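Local coordinates for Ice-binding protein 1 (Shewanella frigidimarina, PDB 6BG8) that adsorbs its bacterium onto ice and inhibits ice-crystal growth, this chain being its C-terminal ice-binding (DUF3494) domain, at residues 8-13 against 89-94; 124-129 against 150-155; 142-147 against 169-174. One frame throughout, in Å; residues are numbered along the deposited sequence.

Overall arrangement
Interactions 2 and 3 hold adjoining parts of the same β-helix end, their centres about 10 Å apart, whereas interaction 1 lies about 23 and 28 Å from them, centre to centre, and ties the N-terminal approach to helix 84-103. The chemistry follows the place. Interaction 1, partly buried, rests on one side-chain-to-backbone hydrogen bond to a buried aspartate. Interactions 2 and 3 are parallel strand pairings with backbone ladders. Interaction 2 is largely buried and adds an aromatic ring and an arginine at a corner; interaction 3 has one largely buried apolar face and one outer face. The two meet directly where Leu124 O approaches Asp145 N at 2.9 Å.

Interaction 1: residues 8-13 against 89-94; sequences LGEVAR and NQSRTD
Asp94 on helix 84-103 anchors the start of the 3-10 segment 10-13 at Glu10 N by a side-chain-to-backbone hydrogen bond, in the loop that leads into strand 14-18. Glu10 N donates to Asp94 OD2 over 2.8 Å, and the N-H...O angle of 176° makes the bond essentially straight. The lone pair used is the anti one, turned away from OD1. One helical turn back, Gln90 NE2 donates to Asp94 OD1 over 2.9 Å; it comes from above the carboxylate plane, although OD1 lies in the plane of the Gln90 amide. Held at both oxygens, the buried carboxylate is fixed in its rotation, and the two N-H groups would be expected to favour its charged form. Asp94 CB packs against Leu8 O at 3.6 Å, and that same oxygen receives the N-H of Val11 within the turn.

In this family a long helix runs alongside a β-helix, and Val11 spans the seam between the two. With CG1 anti to its carbonyl carbon (chi1 -48°), the methyl reaches Ser91 O at 3.2 Å, while the side chain also touches Leu17 and Phe221 of the strands.

Glu10 lies alongside the helix, its CG 3.6 Å from Ser91 OG, a hydroxyl whose hydrogen-bond partner is Phe87 O. The chain starts extended (chi1 -170°) and bends at chi2, which carries the carboxylate toward Arg13. Glu10 OE2 lies in the guanidinium plane of Arg13, 2.9 Å from NH1, in a salt bridge. Tyr81 OH bonds the other oxygen, OE1, and Arg13 NE pairs with Asp34.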
loop_
_atom_site.group_PDB
_atom_site.type_symbol
_atom_site.label_atom_id
_atom_site.label_comp_id
_atom_site.label_asym_id
_atom_site.label_seq_id
_atom_site.Cartn_x
_atom_site.Cartn_y
_atom_site.Cartn_z
ATOM N N LEU A 8 -4.482 -7.329 8.785
ATOM C CA LEU A 8 -3.711 -6.092 8.872
ATOM C C LEU A 8 -3.656 -5.517 10.279
ATOM O O LEU A 8 -2.767 -4.712 10.567
ATOM C CB LEU A 8 -4.277 -5.025 7.918
ATOM C CG LEU A 8 -3.580 -4.956 6.555
ATOM C CD1 LEU A 8 -3.561 -6.324 5.890
ATOM C CD2 LEU A 8 -4.238 -3.908 5.640
ATOM N N GLY A 9 -4.570 -5.904 11.157
ATOM C CA GLY A 9 -4.508 -5.394 12.513
ATOM C C GLY A 9 -4.612 -3.885 12.511
ATOM O O GLY A 9 -5.449 -3.294 11.815
ATOM N N GLU A 10 -3.718 -3.249 13.269
ATOM C CA GLU A 10 -3.784 -1.802 13.433
ATOM C C GLU A 10 -3.481 -1.061 12.138
ATOM O O GLU A 10 -3.931 0.077 11.962
ATOM C CB GLU A 10 -2.808 -1.357 14.522
ATOM C CG GLU A 10 -2.981 0.102 14.935
ATOM C CD GLU A 10 -4.304 0.332 15.629
ATOM O OE1 GLU A 10 -4.718 -0.533 16.425
ATOM O OE2 GLU A 10 -4.936 1.373 15.377
ATOM N N VAL A 11 -2.712 -1.663 11.226
ATOM C CA VAL A 11 -2.280 -0.888 10.063
ATOM C C VAL A 11 -3.348 -0.799 8.984
ATOM O O VAL A 11 -3.128 -0.115 7.976
ATOM C CB VAL A 11 -0.955 -1.419 9.473
ATOM C CG1 VAL A 11 0.083 -1.617 10.589
ATOM C CG2 VAL A 11 -1.159 -2.685 8.655
ATOM N N ALA A 12 -4.506 -1.446 9.171
ATOM C CA ALA A 12 -5.637 -1.225 8.269
ATOM C C ALA A 12 -6.036 0.246 8.204
ATOM O O ALA A 12 -6.594 0.693 7.197
ATOM C CB ALA A 12 -6.835 -2.064 8.707
ATOM N N ARG A 13 -5.750 1.014 9.259
ATOM C CA ARG A 13 -6.133 2.421 9.298
ATOM C C ARG A 13 -5.309 3.287 8.357
ATOM O O ARG A 13 -5.706 4.422 8.074
ATOM C CB ARG A 13 -5.972 2.972 10.715
ATOM C CG ARG A 13 -4.522 3.017 11.162
ATOM C CD ARG A 13 -4.413 3.305 12.646
ATOM N NE ARG A 13 -4.956 4.628 12.917
ATOM C CZ ARG A 13 -5.630 4.968 14.008
ATOM N NH1 ARG A 13 -5.842 4.082 14.970
ATOM N NH2 ARG A 13 -6.093 6.206 14.128
ATOM N N ASN A 89 4.238 1.069 18.239
ATOM C CA ASN A 89 4.732 -0.286 18.467
ATOM C C ASN A 89 3.797 -1.325 17.867
ATOM O O ASN A 89 4.242 -2.267 17.199
ATOM C CB ASN A 89 4.898 -0.540 19.959
ATOM C CG ASN A 89 6.117 0.128 20.510
ATOM O OD1 ASN A 89 6.985 0.574 19.753
ATOM N ND2 ASN A 89 6.198 0.208 21.830
ATOM N N GLN A 90 2.495 -1.190 18.129
ATOM C CA GLN A 90 1.545 -2.147 17.581
ATOM C C GLN A 90 1.480 -2.042 16.069
ATOM O O GLN A 90 1.359 -3.060 15.379
ATOM C CB GLN A 90 0.157 -1.954 18.194
ATOM C CG GLN A 90 -0.753 -3.153 17.961
ATOM C CD GLN A 90 -0.193 -4.412 18.606
ATOM O OE1 GLN A 90 -0.004 -4.467 19.824
ATOM N NE2 GLN A 90 0.084 -5.421 17.794
ATOM N N SER A 91 1.567 -0.820 15.533
ATOM C CA SER A 91 1.559 -0.664 14.086
ATOM C C SER A 91 2.778 -1.330 13.464
ATOM O O SER A 91 2.663 -2.024 12.445
ATOM C CB SER A 91 1.494 0.820 13.721
ATOM O OG SER A 91 0.251 1.370 14.130
ATOM N N ARG A 92 3.952 -1.149 14.078
ATOM C CA ARG A 92 5.163 -1.770 13.549
ATOM C C ARG A 92 5.042 -3.290 13.558
ATOM O O ARG A 92 5.379 -3.957 12.572
ATOM C CB ARG A 92 6.389 -1.315 14.357
ATOM C CG ARG A 92 7.721 -1.799 13.781
ATOM C CD ARG A 92 8.906 -1.501 14.700
ATOM N NE ARG A 92 9.088 -0.076 14.995
ATOM C CZ ARG A 92 8.759 0.494 16.152
ATOM N NH1 ARG A 92 8.200 -0.230 17.108
ATOM N NH2 ARG A 92 8.954 1.800 16.347
ATOM N N THR A 93 4.550 -3.855 14.663
ATOM C CA THR A 93 4.410 -5.305 14.754
ATOM C C THR A 93 3.412 -5.819 13.720
ATOM O O THR A 93 3.686 -6.790 13.000
ATOM C CB THR A 93 3.979 -5.688 16.171
ATOM O OG1 THR A 93 5.018 -5.342 17.094
ATOM C CG2 THR A 93 3.687 -7.187 16.284
ATOM N N ASP A 94 2.253 -5.160 13.615
ATOM C CA ASP A 94 1.214 -5.650 12.713
ATOM C C ASP A 94 1.627 -5.525 11.250
ATOM O O ASP A 94 1.227 -6.355 10.424
ATOM C CB ASP A 94 -0.102 -4.915 12.974
ATOM C CG ASP A 94 -0.709 -5.273 14.322
ATOM O OD1 ASP A 94 -0.129 -6.127 15.035
ATOM O OD2 ASP A 94 -1.753 -4.691 14.682
#

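Interaction 2: residues 124-129 against 150-155; sequences LTRGVY and PDSVFI. With SO4 (sulfate ion), chain C.
Gly127 and Val128 run parallel to Phe154 and Ile155, their CA atoms paired at 5.2 and 4.7 Å. Three backbone bonds stitch the strands: Gly127 N donates to Val153 O at 3.1 Å, Ile155 N to Gly127 O at 2.9 Å, and Tyr129 N to Ile155 O at 2.8 Å. Gly127 thus serves as both donor and acceptor. It opens strand 127-131 just after the corner at Arg126, and its positive phi (148°) is a backbone shape readily taken by glycine.

At that corner the Phe154 ring presents a face to the backbone: Arg126 CA sits 3.8 Å from the ring centroid, only 21° off its normal, a CH-pi contact. Leu124 O lies at the ring edge instead.

Arg126 has two conformers, so its outer contacts are less certain. In the conformer given here, NH1 donates to Ser152 OG at 3.0 Å, somewhat tilted from the guanidinium plane, and also pairs with Asp149. NE and NH2 hold a sulfate ion, probably from the crystallisation liquor, with NH2 2.9 Å from its O1. Ser152 OG is hydrogen-bonded to Gly146 O as well.

Parallel pairing of strands one coil apart, beside a corner packed by an aromatic side chain, fits the β-helix of this ice-binding family.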
loop_
_atom_site.group_PDB
_atom_site.type_symbol
_atom_site.label_atom_id
_atom_site.label_comp_id
_atom_site.label_asym_id
_atom_site.label_seq_id
_atom_site.Cartn_x
_atom_site.Cartn_y
_atom_site.Cartn_z
ATOM N N LEU A 124 -6.590 -11.743 -15.214
ATOM C CA LEU A 124 -6.328 -12.769 -14.208
ATOM C C LEU A 124 -7.507 -12.903 -13.257
ATOM O O LEU A 124 -8.148 -11.908 -12.899
ATOM C CB LEU A 124 -5.062 -12.449 -13.403
ATOM C CG LEU A 124 -3.751 -12.484 -14.192
ATOM C CD1 LEU A 124 -2.557 -12.130 -13.288
ATOM C CD2 LEU A 124 -3.565 -13.840 -14.863
ATOM N N THR A 125 -7.769 -14.135 -12.834
ATOM C CA THR A 125 -8.777 -14.399 -11.823
ATOM C C THR A 125 -8.124 -14.446 -10.439
ATOM O O THR A 125 -6.902 -14.335 -10.295
ATOM C CB THR A 125 -9.522 -15.686 -12.162
ATOM O OG1 THR A 125 -8.584 -16.679 -12.580
ATOM C CG2 THR A 125 -10.461 -15.425 -13.319
ATOM N N ARG A 126 -8.955 -14.594 -9.413
ATOM C CA ARG A 126 -8.433 -14.565 -8.056
ATOM C C ARG A 126 -7.464 -15.719 -7.829
ATOM O O ARG A 126 -7.473 -16.735 -8.535
ATOM C CB ARG A 126 -9.569 -14.625 -7.041
ATOM C CG ARG A 126 -10.178 -15.988 -6.891
ATOM C CD ARG A 126 -11.641 -15.843 -6.563
ATOM N NE ARG A 126 -12.222 -17.072 -6.051
ATOM C CZ ARG A 126 -13.313 -17.114 -5.299
ATOM N NH1 ARG A 126 -13.934 -15.988 -4.963
ATOM N NH2 ARG A 126 -13.773 -18.285 -4.873
ATOM N N GLY A 127 -6.613 -15.551 -6.836
ATOM C CA GLY A 127 -5.622 -16.552 -6.527
ATOM C C GLY A 127 -4.373 -15.900 -5.976
ATOM O O GLY A 127 -4.352 -14.708 -5.676
ATOM N N VAL A 128 -3.334 -16.727 -5.870
ATOM C CA VAL A 128 -2.016 -16.362 -5.359
ATOM C C VAL A 128 -1.020 -16.556 -6.486
ATOM O O VAL A 128 -0.846 -17.682 -6.975
ATOM C CB VAL A 128 -1.609 -17.225 -4.156
ATOM C CG1 VAL A 128 -0.185 -16.853 -3.701
ATOM C CG2 VAL A 128 -2.614 -17.084 -3.030
ATOM N N TYR A 129 -0.346 -15.478 -6.876
ATOM C CA TYR A 129 0.569 -15.488 -8.010
ATOM C C TYR A 129 1.965 -15.151 -7.518
ATOM O O TYR A 129 2.201 -14.047 -7.013
ATOM C CB TYR A 129 0.104 -14.489 -9.078
ATOM C CG TYR A 129 -1.252 -14.828 -9.637
ATOM C CD1 TYR A 129 -2.415 -14.353 -9.041
ATOM C CD2 TYR A 129 -1.381 -15.668 -10.738
ATOM C CE1 TYR A 129 -3.657 -14.673 -9.545
ATOM C CE2 TYR A 129 -2.628 -15.991 -11.254
ATOM C CZ TYR A 129 -3.763 -15.489 -10.650
ATOM O OH TYR A 129 -5.008 -15.815 -11.145
ATOM N N PRO A 150 -17.686 -10.453 -5.017
ATOM C CA PRO A 150 -16.979 -9.275 -4.488
ATOM C C PRO A 150 -15.940 -9.610 -3.436
ATOM O O PRO A 150 -15.126 -8.740 -3.109
ATOM C CB PRO A 150 -18.108 -8.411 -3.906
ATOM C CG PRO A 150 -19.356 -8.911 -4.566
ATOM C CD PRO A 150 -19.135 -10.381 -4.773
ATOM N N ASP A 151 -15.936 -10.834 -2.904
ATOM C CA ASP A 151 -14.963 -11.253 -1.903
ATOM C C ASP A 151 -13.690 -11.829 -2.507
ATOM O O ASP A 151 -12.798 -12.234 -1.752
ATOM C CB ASP A 151 -15.590 -12.282 -0.962
ATOM C CG ASP A 151 -16.713 -11.704 -0.130
ATOM O OD1 ASP A 151 -16.738 -10.477 0.078
ATOM O OD2 ASP A 151 -17.570 -12.487 0.323
ATOM N N SER A 152 -13.579 -11.877 -3.837
ATOM C CA SER A 152 -12.425 -12.511 -4.465
ATOM C C SER A 152 -11.130 -11.815 -4.068
ATOM O O SER A 152 -11.014 -10.586 -4.167
ATOM C CB SER A 152 -12.566 -12.499 -5.982
ATOM O OG SER A 152 -13.557 -13.419 -6.394
ATOM N N VAL A 153 -10.148 -12.614 -3.656
ATOM C CA VAL A 153 -8.868 -12.124 -3.150
ATOM C C VAL A 153 -7.790 -12.406 -4.188
ATOM O O VAL A 153 -7.729 -13.507 -4.752
ATOM C CB VAL A 153 -8.511 -12.773 -1.800
ATOM C CG1 VAL A 153 -7.038 -12.514 -1.456
ATOM C CG2 VAL A 153 -9.408 -12.229 -0.706
ATOM N N PHE A 154 -6.945 -11.411 -4.443
ATOM C CA PHE A 154 -5.821 -11.516 -5.367
ATOM C C PHE A 154 -4.550 -11.190 -4.598
ATOM O O PHE A 154 -4.453 -10.121 -3.997
ATOM C CB PHE A 154 -5.962 -10.536 -6.540
ATOM C CG PHE A 154 -7.222 -10.695 -7.340
ATOM C CD1 PHE A 154 -8.451 -10.288 -6.832
ATOM C CD2 PHE A 154 -7.165 -11.186 -8.633
ATOM C CE1 PHE A 154 -9.615 -10.413 -7.596
ATOM C CE2 PHE A 154 -8.317 -11.306 -9.401
ATOM C CZ PHE A 154 -9.543 -10.914 -8.872
ATOM N N ILE A 155 -3.574 -12.096 -4.628
ATOM C CA ILE A 155 -2.290 -11.872 -3.976
ATOM C C ILE A 155 -1.203 -12.058 -5.015
ATOM O O ILE A 155 -1.130 -13.106 -5.671
ATOM C CB ILE A 155 -2.077 -12.816 -2.785
ATOM C CG1 ILE A 155 -3.088 -12.488 -1.683
ATOM C CG2 ILE A 155 -0.644 -12.702 -2.262
ATOM C CD1 ILE A 155 -3.158 -13.524 -0.572
HETATM S S SO4 C . -11.015 -20.314 -6.972
HETATM O O1 SO4 C . -11.768 -20.271 -5.725
HETATM O O2 SO4 C . -9.972 -21.332 -6.932
HETATM O O3 SO4 C . -11.975 -20.456 -8.055
HETATM O O4 SO4 C . -10.284 -19.102 -7.255
#

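Interaction 3: residues 142-147 against 169-174; sequences LTLDGE and GDIVLI
Two neighbouring parallel strands on one face of the β-helix pair here, Leu142 to Asp145 lying in register with Ile171 to Ile174. The axes of the strand segments approach to 4.7 Å and diverge by 22°, a modest twist. Five backbone hydrogen bonds form the ladder, alternating in direction. Leu142 N donates to Asp170 O at 2.9 Å, and Val172 N returns a bond to Leu142 O. Next, Leu144 N meets Val172 O at 2.8 Å, and Ile174 N answers to Leu144 O. The last rung reaches beyond strand 142-145, Gly146 N binding Ile174 O at 3.0 Å.

Leu142, Leu144, Ile171 and Leu173 share one face of the sheet, and each also touches Trp184 or Ile182 of strand 182-186. Leu142, Leu144 and Ile171 belong to the buried inside of the β-helix, where aliphatic side chains of successive coils stack; Leu173 is partly exposed at its border. Leu144 and Leu173 lie side by side and point the same way, CB of Leu144 being 3.9 Å from CD2 of Leu173. Leu144 also extends obliquely toward the strand start, bringing its CD1 to 4.1 Å from Ile171 CG2.

Thr143, Asp145, Val172 and Ile174 occupy the other face. Ile174 places CG1 between its backbone N and carbonyl carbon (chi1 64°), which lays the chain across toward strand 142-145. Its CD1 meets Thr143 CG2 at 3.8 Å, the two side chains crossing at about a right angle, and also packs on the Asp145 carboxylate carbon. Asp145 OD1 accepts Glu147 N at 2.8 Å from above the carboxylate plane, forming an Asx turn at the end of the strand, and Asn175 ND2 bonds the same oxygen. On the far side of strand 142-145, backbone bonds from Thr143 to Leu122 and Leu124 continue the sheet into strand 122-125.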
loop_
_atom_site.group_PDB
_atom_site.type_symbol
_atom_site.label_atom_id
_atom_site.label_comp_id
_atom_site.label_asym_id
_atom_site.label_seq_id
_atom_site.Cartn_x
_atom_site.Cartn_y
_atom_site.Cartn_z
ATOM N N LEU A 142 -3.626 -4.478 -16.856
ATOM C CA LEU A 142 -3.923 -5.706 -16.135
ATOM C C LEU A 142 -5.377 -5.642 -15.678
ATOM O O LEU A 142 -5.762 -4.715 -14.960
ATOM C CB LEU A 142 -2.991 -5.890 -14.938
ATOM C CG LEU A 142 -3.393 -7.011 -13.968
ATOM C CD1 LEU A 142 -3.358 -8.380 -14.667
ATOM C CD2 LEU A 142 -2.499 -6.998 -12.728
ATOM N N THR A 143 -6.186 -6.602 -16.115
ATOM C CA THR A 143 -7.578 -6.685 -15.690
ATOM C C THR A 143 -7.699 -7.785 -14.642
ATOM O O THR A 143 -7.264 -8.917 -14.872
ATOM C CB THR A 143 -8.503 -6.956 -16.879
ATOM O OG1 THR A 143 -8.372 -5.886 -17.832
ATOM C CG2 THR A 143 -9.961 -7.043 -16.410
ATOM N N LEU A 144 -8.266 -7.452 -13.487
ATOM C CA LEU A 144 -8.462 -8.424 -12.418
ATOM C C LEU A 144 -9.947 -8.752 -12.342
ATOM O O LEU A 144 -10.777 -7.857 -12.145
ATOM C CB LEU A 144 -7.921 -7.900 -11.087
ATOM C CG LEU A 144 -6.399 -7.677 -11.103
ATOM C CD1 LEU A 144 -5.885 -7.047 -9.792
ATOM C CD2 LEU A 144 -5.620 -8.942 -11.448
ATOM N N ASP A 145 -10.271 -10.037 -12.521
ATOM C CA ASP A 145 -11.624 -10.528 -12.757
ATOM C C ASP A 145 -12.067 -11.300 -11.524
ATOM O O ASP A 145 -11.599 -12.421 -11.284
ATOM C CB ASP A 145 -11.644 -11.408 -14.012
ATOM C CG ASP A 145 -13.036 -11.939 -14.373
ATOM O OD1 ASP A 145 -14.000 -11.810 -13.593
ATOM O OD2 ASP A 145 -13.152 -12.512 -15.473
ATOM N N GLY A 146 -12.975 -10.708 -10.750
ATOM C CA GLY A 146 -13.485 -11.379 -9.570
ATOM C C GLY A 146 -14.501 -12.470 -9.815
ATOM O O GLY A 146 -14.983 -13.066 -8.850
ATOM N N GLU A 147 -14.856 -12.723 -11.078
ATOM C CA GLU A 147 -15.770 -13.801 -11.476
ATOM C C GLU A 147 -17.126 -13.696 -10.785
ATOM O O GLU A 147 -17.807 -14.701 -10.568
ATOM C CB GLU A 147 -15.139 -15.180 -11.233
ATOM C CG GLU A 147 -13.930 -15.424 -12.128
ATOM C CD GLU A 147 -13.223 -16.723 -11.827
ATOM O OE1 GLU A 147 -13.341 -17.666 -12.640
ATOM O OE2 GLU A 147 -12.546 -16.799 -10.781
ATOM N N GLY A 169 0.206 0.064 -18.010
ATOM C CA GLY A 169 0.437 0.204 -16.590
ATOM C C GLY A 169 -0.804 0.311 -15.730
ATOM O O GLY A 169 -0.674 0.356 -14.501
ATOM N N ASP A 170 -1.993 0.364 -16.319
ATOM C CA ASP A 170 -3.202 0.513 -15.521
ATOM C C ASP A 170 -3.695 -0.833 -15.020
ATOM O O ASP A 170 -3.440 -1.879 -15.628
ATOM C CB ASP A 170 -4.310 1.190 -16.316
ATOM C CG ASP A 170 -3.908 2.553 -16.802
ATOM O OD1 ASP A 170 -3.482 3.385 -15.967
ATOM O OD2 ASP A 170 -3.985 2.776 -18.027
ATOM N N ILE A 171 -4.393 -0.793 -13.889
ATOM C CA ILE A 171 -5.117 -1.937 -13.342
ATOM C C ILE A 171 -6.602 -1.622 -13.443
ATOM O O ILE A 171 -7.051 -0.556 -12.998
ATOM C CB ILE A 171 -4.693 -2.234 -11.891
ATOM C CG1 ILE A 171 -3.269 -2.799 -11.865
ATOM C CG2 ILE A 171 -5.666 -3.207 -11.220
ATOM C CD1 ILE A 171 -2.626 -2.759 -10.504
ATOM N N VAL A 172 -7.355 -2.517 -14.077
ATOM C CA VAL A 172 -8.804 -2.411 -14.176
ATOM C C VAL A 172 -9.429 -3.574 -13.420
ATOM O O VAL A 172 -8.965 -4.716 -13.522
ATOM C CB VAL A 172 -9.264 -2.400 -15.649
ATOM C CG1 VAL A 172 -10.788 -2.505 -15.748
ATOM C CG2 VAL A 172 -8.778 -1.143 -16.330
ATOM N N LEU A 173 -10.481 -3.282 -12.662
ATOM C CA LEU A 173 -11.180 -4.279 -11.862
ATOM C C LEU A 173 -12.544 -4.548 -12.477
ATOM O O LEU A 173 -13.276 -3.607 -12.809
ATOM C CB LEU A 173 -11.332 -3.809 -10.417
ATOM C CG LEU A 173 -10.047 -3.273 -9.766
ATOM C CD1 LEU A 173 -10.296 -2.996 -8.290
ATOM C CD2 LEU A 173 -8.910 -4.271 -9.954
ATOM N N ILE A 174 -12.880 -5.828 -12.636
ATOM C CA ILE A 174 -14.178 -6.223 -13.162
ATOM C C ILE A 174 -14.771 -7.334 -12.307
ATOM O O ILE A 174 -14.066 -8.053 -11.593
ATOM C CB ILE A 174 -14.107 -6.686 -14.634
ATOM C CG1 ILE A 174 -13.246 -7.945 -14.772
ATOM C CG2 ILE A 174 -13.667 -5.533 -15.554
ATOM C CD1 ILE A 174 -13.374 -8.594 -16.124
#